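Local coordinates for SufC protein (Thermus thermophilus, PDB 2D2E), which probably binds and hydrolyses ATP as an atypical cytoplasmic ABC-type ATPase of the Suf system for iron-sulfur cluster assembly, at residues V122-L136 with K149-E161. Residues are numbered along the deposited sequence; the frame is centred on the assembly and turned at random. Where two conformers were deposited one is given.
Sequences VKKALELLDWDESYL and KKRNEILQLLVLE
R151 NH2 is gripped by two aromatic rings, lying 3.3 Å from W131 CD2 and 3.5 Å from Y135 CD1, and shows how an arginine can pair with aromatics without a hydrogen bond. Toward Y135 the guanidinium lies flat, its plane 8° from that of the ring, in an offset stack. W131 is met differently: the guanidinium stands steeply over the indole, with R151 CZ 4.1 Å from the centroid of the six-membered ring and almost on its normal, a cation-pi contact. A bend in the arginine chain at chi3 (66°) sets its end in the corner between the faces of the indole and the phenol. The other indole face rests on L129 CB, while R151 O lies in plane at the ring's edge. Helix 148-160 follows the signature motif in the helical subdomain of ABC ATPases, and its 149-160 segment crosses segment 122-129 at 121° between N-to-C directions, the axes approaching to 9.1 Å. A125, whose small side chain is consistent with this approach, sits where the backbones come nearest, its CB 3.7 Å from L158 CB and 4.0 Å from V159 CG2. The side chains of L129 and I154 cross obliquely, CD2 of the first 4.0 Å from CG2 of the second. A Schellman motif then ends the first helix, D130 taking positive phi and W131 N bonding back to L126 O. With an alanine at W131 the guanidinium of R151 would probably lose its cation-pi partner and be freer to turn against Y135. R184 of helix 176-189 also touches W131.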
loop_
_atom_site.group_PDB
_atom_site.type_symbol
_atom_site.label_atom_id
_atom_site.label_comp_id
_atom_site.label_asym_id
_atom_site.label_seq_id
_atom_site.Cartn_x
_atom_site.Cartn_y
_atom_site.Cartn_z
ATOM N N VAL A 122 12.047 -16.853 0.547
ATOM C CA VAL A 122 11.627 -16.706 -0.834
ATOM C C VAL A 122 10.760 -17.891 -1.230
ATOM O O VAL A 122 9.718 -17.715 -1.857
ATOM C CB VAL A 122 12.841 -16.630 -1.800
ATOM C CG1 VAL A 122 12.411 -17.000 -3.200
ATOM C CG2 VAL A 122 13.422 -15.222 -1.801
ATOM N N LYS A 123 11.184 -19.101 -0.867
ATOM C CA LYS A 123 10.399 -20.275 -1.220
ATOM C C LYS A 123 8.998 -20.209 -0.617
ATOM O O LYS A 123 8.024 -20.540 -1.296
ATOM C CB LYS A 123 11.129 -21.563 -0.798
ATOM C CG LYS A 123 12.340 -21.848 -1.684
ATOM C CD LYS A 123 13.101 -23.106 -1.274
ATOM C CE LYS A 123 14.190 -23.466 -2.284
ATOM N NZ LYS A 123 13.688 -24.177 -3.511
ATOM N N LYS A 124 8.882 -19.768 0.634
ATOM C CA LYS A 124 7.553 -19.680 1.259
ATOM C C LYS A 124 6.690 -18.666 0.513
ATOM O O LYS A 124 5.508 -18.917 0.247
ATOM C CB LYS A 124 7.672 -19.291 2.730
ATOM N N ALA A 125 7.283 -17.531 0.146
ATOM C CA ALA A 125 6.541 -16.505 -0.579
ATOM C C ALA A 125 6.064 -17.038 -1.925
ATOM O O ALA A 125 4.921 -16.818 -2.318
ATOM C CB ALA A 125 7.410 -15.259 -0.775
ATOM N N LEU A 126 6.936 -17.747 -2.636
ATOM C CA LEU A 126 6.549 -18.303 -3.931
ATOM C C LEU A 126 5.396 -19.293 -3.781
ATOM O O LEU A 126 4.506 -19.338 -4.618
ATOM C CB LEU A 126 7.741 -18.997 -4.590
ATOM C CG LEU A 126 8.880 -18.081 -5.040
ATOM C CD1 LEU A 126 10.058 -18.939 -5.496
ATOM C CD2 LEU A 126 8.411 -17.139 -6.137
ATOM N N GLU A 127 5.414 -20.085 -2.715
ATOM C CA GLU A 127 4.340 -21.054 -2.480
ATOM C C GLU A 127 3.003 -20.336 -2.270
ATOM O O GLU A 127 1.974 -20.718 -2.833
ATOM C CB GLU A 127 4.646 -21.888 -1.243
ATOM C CG GLU A 127 5.736 -22.914 -1.443
ATOM C CD GLU A 127 6.131 -23.590 -0.139
ATOM O OE1 GLU A 127 5.256 -23.755 0.737
ATOM O OE2 GLU A 127 7.314 -23.963 0.001
ATOM N N LEU A 128 3.027 -19.287 -1.459
ATOM C CA LEU A 128 1.812 -18.537 -1.179
ATOM C C LEU A 128 1.258 -17.872 -2.435
ATOM O O LEU A 128 0.044 -17.777 -2.611
ATOM C CB LEU A 128 2.083 -17.480 -0.111
ATOM C CG LEU A 128 2.288 -17.992 1.315
ATOM C CD1 LEU A 128 2.648 -16.841 2.228
ATOM C CD2 LEU A 128 1.011 -18.676 1.803
ATOM N N LEU A 129 2.149 -17.405 -3.305
ATOM C CA LEU A 129 1.755 -16.744 -4.543
ATOM C C LEU A 129 1.551 -17.733 -5.685
ATOM O O LEU A 129 1.062 -17.368 -6.750
ATOM C CB LEU A 129 2.830 -15.751 -4.962
ATOM C CG LEU A 129 3.064 -14.582 -4.017
ATOM C CD1 LEU A 129 4.290 -13.786 -4.468
ATOM C CD2 LEU A 129 1.814 -13.702 -3.996
ATOM N N ASP A 130 1.930 -18.988 -5.449
ATOM C CA ASP A 130 1.850 -20.025 -6.469
ATOM C C ASP A 130 2.621 -19.570 -7.715
ATOM O O ASP A 130 2.111 -19.646 -8.840
ATOM C CB ASP A 130 0.395 -20.330 -6.847
ATOM C CG ASP A 130 0.283 -21.499 -7.823
ATOM O OD1 ASP A 130 -0.720 -21.568 -8.566
ATOM O OD2 ASP A 130 1.198 -22.355 -7.839
ATOM N N TRP A 131 3.848 -19.077 -7.501
ATOM C CA TRP A 131 4.729 -18.614 -8.583
ATOM C C TRP A 131 5.927 -19.560 -8.690
ATOM O O TRP A 131 6.325 -20.167 -7.694
ATOM C CB TRP A 131 5.255 -17.194 -8.311
ATOM C CG TRP A 131 4.240 -16.106 -8.476
ATOM C CD1 TRP A 131 2.917 -16.257 -8.778
ATOM C CD2 TRP A 131 4.453 -14.700 -8.292
ATOM N NE1 TRP A 131 2.293 -15.034 -8.793
ATOM C CE2 TRP A 131 3.212 -14.059 -8.505
ATOM C CE3 TRP A 131 5.574 -13.919 -7.984
ATOM C CZ2 TRP A 131 3.052 -12.672 -8.394
ATOM C CZ3 TRP A 131 5.412 -12.530 -7.877
ATOM C CH2 TRP A 131 4.164 -11.927 -8.088
ATOM N N ASP A 132 6.509 -19.664 -9.885
ATOM C CA ASP A 132 7.653 -20.555 -10.104
ATOM C C ASP A 132 8.968 -19.893 -9.729
ATOM O O ASP A 132 9.175 -18.714 -9.999
ATOM C CB ASP A 132 7.724 -20.999 -11.568
ATOM C CG ASP A 132 8.874 -21.981 -11.833
ATOM O OD1 ASP A 132 10.051 -21.572 -11.778
ATOM O OD2 ASP A 132 8.597 -23.171 -12.090
ATOM N N GLU A 133 9.857 -20.661 -9.107
ATOM C CA GLU A 133 11.161 -20.140 -8.700
ATOM C C GLU A 133 11.973 -19.538 -9.854
ATOM O O GLU A 133 12.841 -18.700 -9.629
ATOM C CB GLU A 133 11.958 -21.252 -8.006
ATOM C CG GLU A 133 13.001 -20.738 -7.031
ATOM C CD GLU A 133 13.511 -21.815 -6.088
ATOM O OE1 GLU A 133 12.693 -22.388 -5.340
ATOM O OE2 GLU A 133 14.729 -22.086 -6.103
ATOM N N SER A 134 11.694 -19.961 -11.087
ATOM C CA SER A 134 12.391 -19.438 -12.259
ATOM C C SER A 134 12.209 -17.919 -12.412
ATOM O O SER A 134 13.040 -17.245 -13.023
ATOM C CB SER A 134 11.895 -20.149 -13.529
ATOM O OG SER A 134 10.505 -19.947 -13.733
ATOM N N TYR A 135 11.125 -17.386 -11.853
ATOM C CA TYR A 135 10.852 -15.948 -11.911
ATOM C C TYR A 135 11.997 -15.117 -11.313
ATOM O O TYR A 135 12.313 -14.027 -11.802
ATOM C CB TYR A 135 9.550 -15.645 -11.158
ATOM C CG TYR A 135 9.301 -14.170 -10.929
ATOM C CD1 TYR A 135 8.891 -13.334 -11.974
ATOM C CD2 TYR A 135 9.517 -13.601 -9.672
ATOM C CE1 TYR A 135 8.700 -11.964 -11.756
ATOM C CE2 TYR A 135 9.345 -12.254 -9.466
ATOM C CZ TYR A 135 8.936 -11.439 -10.486
ATOM O OH TYR A 135 8.747 -10.099 -10.200
ATOM N N LEU A 136 12.612 -15.643 -10.260
ATOM C CA LEU A 136 13.709 -14.963 -9.575
ATOM C C LEU A 136 14.949 -14.760 -10.442
ATOM O O LEU A 136 15.827 -13.966 -10.093
ATOM C CB LEU A 136 14.089 -15.739 -8.315
ATOM C CG LEU A 136 13.175 -15.608 -7.090
ATOM C CD1 LEU A 136 11.716 -15.652 -7.478
ATOM C CD2 LEU A 136 13.506 -16.720 -6.131
ATOM N N LYS A 149 6.532 -4.223 -12.792
ATOM C CA LYS A 149 7.018 -3.514 -11.607
ATOM C C LYS A 149 6.135 -3.938 -10.424
ATOM O O LYS A 149 6.621 -4.105 -9.285
ATOM C CB LYS A 149 6.942 -2.002 -11.811
ATOM N N LYS A 150 4.850 -4.156 -10.702
ATOM C CA LYS A 150 3.919 -4.581 -9.650
ATOM C C LYS A 150 4.289 -5.966 -9.112
ATOM O O LYS A 150 4.231 -6.195 -7.902
ATOM C CB LYS A 150 2.481 -4.605 -10.183
ATOM C CG LYS A 150 1.884 -3.225 -10.538
ATOM C CD LYS A 150 1.516 -2.382 -9.300
ATOM C CE LYS A 150 0.870 -1.060 -9.732
ATOM N NZ LYS A 150 0.532 -0.154 -8.608
ATOM N N ARG A 151 4.646 -6.897 -10.001
ATOM C CA ARG A 151 5.021 -8.242 -9.559
ATOM C C ARG A 151 6.207 -8.198 -8.610
ATOM O O ARG A 151 6.238 -8.911 -7.614
ATOM C CB ARG A 151 5.380 -9.136 -10.746
ATOM C CG ARG A 151 4.185 -9.655 -11.520
ATOM C CD ARG A 151 4.573 -10.834 -12.421
ATOM N NE ARG A 151 4.982 -12.010 -11.647
ATOM C CZ ARG A 151 5.215 -13.214 -12.170
ATOM N NH1 ARG A 151 5.084 -13.414 -13.476
ATOM N NH2 ARG A 151 5.576 -14.224 -11.390
ATOM N N ASN A 152 7.200 -7.372 -8.942
ATOM C CA ASN A 152 8.385 -7.233 -8.113
ATOM C C ASN A 152 8.031 -6.659 -6.748
ATOM O O ASN A 152 8.584 -7.074 -5.734
ATOM C CB ASN A 152 9.409 -6.318 -8.793
ATOM C CG ASN A 152 10.702 -6.207 -8.006
ATOM O OD1 ASN A 152 10.710 -5.787 -6.843
ATOM N ND2 ASN A 152 11.806 -6.589 -8.638
ATOM N N GLU A 153 7.122 -5.689 -6.718
ATOM C CA GLU A 153 6.720 -5.087 -5.450
ATOM C C GLU A 153 5.957 -6.090 -4.582
ATOM O O GLU A 153 6.082 -6.074 -3.357
ATOM C CB GLU A 153 5.840 -3.854 -5.685
ATOM C CG GLU A 153 6.522 -2.732 -6.451
ATOM C CD GLU A 153 5.673 -1.479 -6.524
ATOM O OE1 GLU A 153 4.431 -1.599 -6.598
ATOM O OE2 GLU A 153 6.253 -0.374 -6.519
ATOM N N ILE A 154 5.165 -6.951 -5.213
ATOM C CA ILE A 154 4.380 -7.949 -4.458
ATOM C C ILE A 154 5.300 -9.020 -3.865
ATOM O O ILE A 154 5.046 -9.535 -2.786
ATOM C CB ILE A 154 3.278 -8.579 -5.334
ATOM C CG1 ILE A 154 2.176 -7.542 -5.583
ATOM C CG2 ILE A 154 2.709 -9.837 -4.674
ATOM C CD1 ILE A 154 1.552 -6.973 -4.275
ATOM N N LEU A 155 6.382 -9.357 -4.569
ATOM C CA LEU A 155 7.302 -10.343 -4.014
ATOM C C LEU A 155 7.966 -9.686 -2.796
ATOM O O LEU A 155 8.201 -10.334 -1.778
ATOM C CB LEU A 155 8.354 -10.772 -5.059
ATOM C CG LEU A 155 9.288 -11.909 -4.616
ATOM C CD1 LEU A 155 8.492 -13.093 -4.061
ATOM C CD2 LEU A 155 10.117 -12.350 -5.809
ATOM N N GLN A 156 8.246 -8.384 -2.878
ATOM C CA GLN A 156 8.850 -7.700 -1.733
ATOM C C GLN A 156 7.849 -7.682 -0.571
ATOM O O GLN A 156 8.222 -7.825 0.592
ATOM C CB GLN A 156 9.217 -6.254 -2.066
ATOM C CG GLN A 156 10.357 -6.136 -3.025
ATOM C CD GLN A 156 10.753 -4.695 -3.212
ATOM O OE1 GLN A 156 11.137 -4.016 -2.252
ATOM N NE2 GLN A 156 10.638 -4.213 -4.439
ATOM N N LEU A 157 6.575 -7.476 -0.885
ATOM C CA LEU A 157 5.546 -7.450 0.162
ATOM C C LEU A 157 5.565 -8.724 1.001
ATOM O O LEU A 157 5.522 -8.667 2.226
ATOM C CB LEU A 157 4.142 -7.290 -0.451
ATOM C CG LEU A 157 2.959 -7.285 0.535
ATOM C CD1 LEU A 157 2.933 -5.964 1.346
ATOM C CD2 LEU A 157 1.647 -7.433 -0.244
ATOM N N LEU A 158 5.617 -9.875 0.338
ATOM C CA LEU A 158 5.627 -11.147 1.054
ATOM C C LEU A 158 6.942 -11.439 1.772
ATOM O O LEU A 158 6.944 -11.967 2.888
ATOM C CB LEU A 158 5.310 -12.296 0.091
ATOM C CG LEU A 158 3.825 -12.636 -0.081
ATOM C CD1 LEU A 158 3.681 -13.669 -1.153
ATOM C CD2 LEU A 158 3.247 -13.172 1.209
ATOM N N VAL A 159 8.057 -11.098 1.140
ATOM C CA VAL A 159 9.367 -11.360 1.739
ATOM C C VAL A 159 9.765 -10.444 2.896
ATOM O O VAL A 159 10.354 -10.904 3.893
ATOM C CB VAL A 159 10.462 -11.325 0.635
ATOM C CG1 VAL A 159 11.853 -11.446 1.241
ATOM C CG2 VAL A 159 10.228 -12.494 -0.354
ATOM N N LEU A 160 9.439 -9.161 2.774
ATOM C CA LEU A 160 9.778 -8.184 3.807
ATOM C C LEU A 160 8.882 -8.262 5.040
ATOM O O LEU A 160 9.216 -7.707 6.084
ATOM C CB LEU A 160 9.746 -6.766 3.234
ATOM C CG LEU A 160 10.842 -6.451 2.207
ATOM C CD1 LEU A 160 10.698 -5.017 1.717
ATOM C CD2 LEU A 160 12.208 -6.656 2.833
ATOM N N GLU A 161 7.748 -8.943 4.915
ATOM C CA GLU A 161 6.826 -9.101 6.042
ATOM C C GLU A 161 6.449 -7.843 6.824
ATOM O O GLU A 161 6.633 -7.773 8.032
ATOM C CB GLU A 161 7.403 -10.117 7.034
ATOM C CG GLU A 161 7.550 -11.521 6.507
ATOM C CD GLU A 161 7.821 -12.508 7.619
ATOM O OE1 GLU A 161 8.831 -12.329 8.335
ATOM O OE2 GLU A 161 7.019 -13.453 7.774
#